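Local coordinates for glycosyl hydrolases family 2, sugar binding domain protein (Bacteroides uniformis str. 3978 T3 ii, PDB 6D1P) that probably hydrolyses the O-glycosidic bonds of beta-glucuronides, as a family 2 glycoside hydrolase of a human gut bacterium, at residues R467-F470 against C471-I474; T481-A484 against G485-R489. All coordinates share one frame; numbering follows the deposited sequence.

In the fold
Both contacts belong to the TIM barrel domain and follow one another along the chain. Interaction 1 (467-474) lies in the connection that leaves strand 462-466 and leads to strand 477-479; interaction 2 (481-489) lies in the loop between strand 477-479 and helix 494-503. The two strands are parallel neighbours in the barrel sheet. The centres of the contacts are about 19 Å apart, yet their near ends meet where Arg467 CG packs on Thr481 CG2 at 3.7 Å. Arg467 and Thr481 closely follow the C-terminal ends of these strands, the end of a TIM barrel where active sites lie, so the starts of the two connections probably adjoin at the active-site end.

Interaction 1 (R467-F470 against C471-I474); sequences RCEF and CKDI
Cys468 and Glu469 turn the chain by offering their carbonyls three residues ahead: Cys471 N donates to Cys468 O (2.9 Å, N-H...O 156°), and Lys472 N to Glu469 O (3.2 Å). The side chains of Glu469 and Lys472 then close over the turn. With CG between backbone N and carbonyl carbon (chi1 76°) and a bend at chi3, Lys472 runs CG and CD past Glu469 O and brings NZ to 3.5 Å from Glu469 OE2, a salt bridge. NZ also donates to Ala504 O, while Glu469 OE1 is paired with the hydroxyl of Tyr478. Cys468 SG lies over one face of the Phe470 ring, toward its rim, while Cys471 SG approaches the ring obliquely, 3.7 Å from Phe470 CD2; the two sulfurs are 3.7 Å apart, too far for a disulfide. Arg444 NH1 hydrogen-bonds Phe470 O and forms a salt bridge with Asp473 OD1. A methionine in place of Lys472 would probably leave Glu469 OE2 without this cationic mate and Ala504 O without this donor. Polar ends of the turn thus tie it to three pieces of the barrel: Glu469 to strand 477-479, Asp473 to helix 440-457, and Lys472 to Ala504 just after helix 494-503.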
loop_
_atom_site.group_PDB
_atom_site.type_symbol
_atom_site.label_atom_id
_atom_site.label_comp_id
_atom_site.label_asym_id
_atom_site.label_seq_id
_atom_site.Cartn_x
_atom_site.Cartn_y
_atom_site.Cartn_z
ATOM N N ARG A 467 11.535 -27.342 19.720
ATOM C CA ARG A 467 10.479 -28.065 19.008
ATOM C C ARG A 467 10.958 -28.563 17.641
ATOM O O ARG A 467 10.602 -28.029 16.591
ATOM C CB ARG A 467 9.227 -27.204 18.830
ATOM C CG ARG A 467 7.968 -28.028 18.748
ATOM C CD ARG A 467 6.804 -27.255 18.206
ATOM N NE ARG A 467 6.722 -27.391 16.749
ATOM C CZ ARG A 467 5.633 -27.096 16.044
ATOM N NH1 ARG A 467 4.561 -26.651 16.676
ATOM N NH2 ARG A 467 5.605 -27.265 14.718
ATOM N N CYS A 468 11.774 -29.616 17.686
ATOM C CA CYS A 468 12.092 -30.383 16.478
ATOM C C CYS A 468 12.569 -31.751 16.974
ATOM O O CYS A 468 13.769 -31.968 17.146
ATOM C CB CYS A 468 13.134 -29.720 15.602
ATOM S SG CYS A 468 13.347 -30.630 14.024
ATOM N N GLU A 469 11.611 -32.650 17.213
ATOM C CA GLU A 469 11.939 -33.883 17.924
ATOM C C GLU A 469 12.965 -34.715 17.166
ATOM O O GLU A 469 13.843 -35.321 17.788
ATOM C CB GLU A 469 10.680 -34.701 18.197
ATOM C CG GLU A 469 9.739 -34.056 19.205
ATOM C CD GLU A 469 10.385 -33.760 20.580
ATOM O OE1 GLU A 469 10.303 -32.588 21.030
ATOM O OE2 GLU A 469 10.947 -34.698 21.210
ATOM N N PHE A 470 12.900 -34.728 15.823
ATOM C CA PHE A 470 13.838 -35.540 15.050
ATOM C C PHE A 470 15.220 -34.911 14.919
ATOM O O PHE A 470 16.085 -35.482 14.242
ATOM C CB PHE A 470 13.266 -35.859 13.656
ATOM C CG PHE A 470 13.033 -34.656 12.764
ATOM C CD1 PHE A 470 11.756 -34.146 12.583
ATOM C CD2 PHE A 470 14.073 -34.074 12.064
ATOM C CE1 PHE A 470 11.523 -33.051 11.747
ATOM C CE2 PHE A 470 13.844 -32.983 11.221
ATOM C CZ PHE A 470 12.568 -32.468 11.078
ATOM N N CYS A 471 15.449 -33.753 15.523
ATOM C CA CYS A 471 16.781 -33.179 15.630
ATOM C C CYS A 471 17.243 -33.012 17.070
ATOM O O CYS A 471 18.352 -32.515 17.280
ATOM C CB CYS A 471 16.843 -31.802 14.948
ATOM S SG CYS A 471 16.750 -31.794 13.151
ATOM N N LYS A 472 16.417 -33.386 18.060
ATOM C CA LYS A 472 16.652 -32.983 19.457
ATOM C C LYS A 472 17.999 -33.475 20.004
ATOM O O LYS A 472 18.577 -32.830 20.884
ATOM C CB LYS A 472 15.515 -33.493 20.351
ATOM C CG LYS A 472 15.613 -35.006 20.646
ATOM C CD LYS A 472 14.309 -35.594 21.176
ATOM C CE LYS A 472 14.030 -35.180 22.606
ATOM N NZ LYS A 472 13.257 -36.225 23.336
ATOM N N ASP A 473 18.521 -34.592 19.483
ATOM C CA ASP A 473 19.770 -35.194 19.951
ATOM C C ASP A 473 21.007 -34.446 19.474
ATOM O O ASP A 473 22.109 -34.745 19.954
ATOM C CB ASP A 473 19.873 -36.647 19.470
ATOM C CG ASP A 473 19.722 -36.767 17.944
ATOM O OD1 ASP A 473 18.648 -36.373 17.419
ATOM O OD2 ASP A 473 20.674 -37.223 17.258
ATOM N N ILE A 474 20.857 -33.505 18.538
ATOM C CA ILE A 474 22.018 -32.904 17.889
ATOM C C ILE A 474 22.637 -31.825 18.762
ATOM O O ILE A 474 23.861 -31.756 18.895
ATOM C CB ILE A 474 21.629 -32.354 16.504
ATOM C CG1 ILE A 474 21.496 -33.476 15.481
ATOM C CG2 ILE A 474 22.666 -31.346 16.007
ATOM C CD1 ILE A 474 20.759 -33.044 14.204
#

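Interaction 2 (T481-A484 against G485-R489); sequences TIWA and GWYGR. With SCN (thiocyanate ion), chain I.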
loop_
_atom_site.group_PDB
_atom_site.type_symbol
_atom_site.label_atom_id
_atom_site.label_comp_id
_atom_site.label_asym_id
_atom_site.label_seq_id
_atom_site.Cartn_x
_atom_site.Cartn_y
_atom_site.Cartn_z
ATOM N N THR A 481 7.787 -28.667 22.977
ATOM C CA THR A 481 6.676 -27.736 23.096
ATOM C C THR A 481 5.790 -28.223 24.232
ATOM O O THR A 481 5.329 -29.360 24.207
ATOM C CB THR A 481 5.892 -27.596 21.777
ATOM O OG1 THR A 481 4.743 -26.760 21.970
ATOM C CG2 THR A 481 5.427 -28.934 21.235
ATOM N N ILE A 482 5.578 -27.372 25.242
ATOM C CA ILE A 482 4.797 -27.734 26.424
ATOM C C ILE A 482 4.002 -26.521 26.896
ATOM O O ILE A 482 4.568 -25.584 27.474
ATOM C CB ILE A 482 5.666 -28.282 27.569
ATOM C CG1 ILE A 482 6.328 -29.601 27.174
ATOM C CG2 ILE A 482 4.814 -28.476 28.815
ATOM C CD1 ILE A 482 7.361 -30.099 28.199
ATOM N N TRP A 483 2.685 -26.575 26.725
ATOM C CA TRP A 483 1.776 -25.469 27.001
ATOM C C TRP A 483 0.598 -25.980 27.822
ATOM O O TRP A 483 -0.563 -25.861 27.422
ATOM C CB TRP A 483 1.253 -24.821 25.713
ATOM C CG TRP A 483 2.269 -24.063 24.937
ATOM C CD1 TRP A 483 3.234 -24.578 24.118
ATOM C CD2 TRP A 483 2.415 -22.637 24.894
ATOM N NE1 TRP A 483 3.980 -23.552 23.571
ATOM C CE2 TRP A 483 3.491 -22.353 24.029
ATOM C CE3 TRP A 483 1.742 -21.570 25.513
ATOM C CZ2 TRP A 483 3.918 -21.049 23.778
ATOM C CZ3 TRP A 483 2.169 -20.282 25.264
ATOM C CH2 TRP A 483 3.242 -20.032 24.393
ATOM N N ALA A 484 0.917 -26.563 28.976
ATOM C CA ALA A 484 -0.088 -27.078 29.894
ATOM C C ALA A 484 -1.176 -26.052 30.120
ATOM O O ALA A 484 -0.897 -24.908 30.471
ATOM C CB ALA A 484 0.568 -27.441 31.231
ATOM N N GLY A 485 -2.419 -26.461 29.926
ATOM C CA GLY A 485 -3.526 -25.552 30.102
ATOM C C GLY A 485 -3.778 -24.595 28.953
ATOM O O GLY A 485 -4.811 -23.907 28.961
ATOM N N TRP A 486 -2.885 -24.516 27.961
ATOM C CA TRP A 486 -3.088 -23.597 26.847
ATOM C C TRP A 486 -3.315 -24.352 25.545
ATOM O O TRP A 486 -4.442 -24.403 25.064
ATOM C CB TRP A 486 -1.952 -22.582 26.694
ATOM C CG TRP A 486 -2.436 -21.528 25.752
ATOM C CD1 TRP A 486 -2.037 -21.310 24.447
ATOM C CD2 TRP A 486 -3.499 -20.602 26.004
ATOM N NE1 TRP A 486 -2.772 -20.265 23.894
ATOM C CE2 TRP A 486 -3.673 -19.821 24.829
ATOM C CE3 TRP A 486 -4.312 -20.344 27.115
ATOM C CZ2 TRP A 486 -4.617 -18.800 24.748
ATOM C CZ3 TRP A 486 -5.248 -19.326 27.024
ATOM C CH2 TRP A 486 -5.398 -18.569 25.844
ATOM N N TYR A 487 -2.280 -24.930 24.943
ATOM C CA TYR A 487 -2.512 -25.722 23.744
ATOM C C TYR A 487 -2.756 -27.193 24.038
ATOM O O TYR A 487 -3.250 -27.908 23.156
ATOM C CB TYR A 487 -1.338 -25.588 22.775
ATOM C CG TYR A 487 -1.126 -24.200 22.223
ATOM C CD1 TYR A 487 -2.130 -23.559 21.493
ATOM C CD2 TYR A 487 0.088 -23.537 22.411
ATOM C CE1 TYR A 487 -1.928 -22.290 20.969
ATOM C CE2 TYR A 487 0.296 -22.266 21.892
ATOM C CZ TYR A 487 -0.718 -21.656 21.159
ATOM O OH TYR A 487 -0.533 -20.401 20.645
ATOM N N GLY A 488 -2.422 -27.660 25.241
ATOM C CA GLY A 488 -2.693 -29.034 25.601
ATOM C C GLY A 488 -2.996 -29.271 27.066
ATOM O O GLY A 488 -2.328 -28.710 27.935
ATOM N N ARG A 489 -4.011 -30.097 27.337
ATOM C CA ARG A 489 -4.358 -30.568 28.673
ATOM C C ARG A 489 -4.600 -29.410 29.643
ATOM O O ARG A 489 -4.829 -28.269 29.219
ATOM C CB ARG A 489 -3.263 -31.510 29.192
ATOM C CG ARG A 489 -2.793 -32.514 28.128
ATOM C CD ARG A 489 -1.927 -33.629 28.706
ATOM N NE ARG A 489 -2.643 -34.327 29.764
ATOM C CZ ARG A 489 -2.051 -35.004 30.743
ATOM N NH1 ARG A 489 -0.724 -35.075 30.792
ATOM N NH2 ARG A 489 -2.789 -35.597 31.679
HETATM S S SCN I . 0.824 -28.778 25.210
HETATM C C SCN I . 1.459 -28.727 23.556
HETATM N N SCN I . 1.893 -28.467 22.486
#
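Tyr487 lays the CD2-CE2 edge of its ring on one face of the Trp483 indole, with CD2 3.4 Å from Trp483 CG. The pair is edge-to-face, planes at 66° and centroids 4.8 Å apart. The turn brings the two side chains alongside each other, pointing the same way; each has CG opposite its carbonyl carbon. Trp486 completes the aromatic cluster: its CD1 lies over the centre of the Tyr487 ring and comes obliquely to 3.9 Å from Trp483 CE3, while its indole also meets Trp548. The backbone of 484-488 curls round Trp483 O. That oxygen takes a bond from Trp486 N (2.7 Å, N-H...O 159°) and weak ones from Tyr487 N and Gly488 N. Gly485 N donates to Gly488 O (3.0 Å), a second bond within the turn, where Ala484 and Gly488 form a single beta bridge. Gly485 has a positive phi of 79°, where a CB would collide with Ala484 O. A thiocyanate, probably from the crystallisation liquor, lies with its S 3.3 Å from Trp483 N and its N weakly bonded to Thr481 OG1; a side chain at Gly488 would strike this S. Tyr487 OH bonds Lys597 NZ, and Trp483 NE1 weakly a bound glycerol. A closely packed aromatic cluster on a bonded turn therefore presents an indole N-H and a phenol to neighbouring groups, and the glycerol at NE1, though probably also from the crystallisation liquor, may mark a pocket beside the cluster.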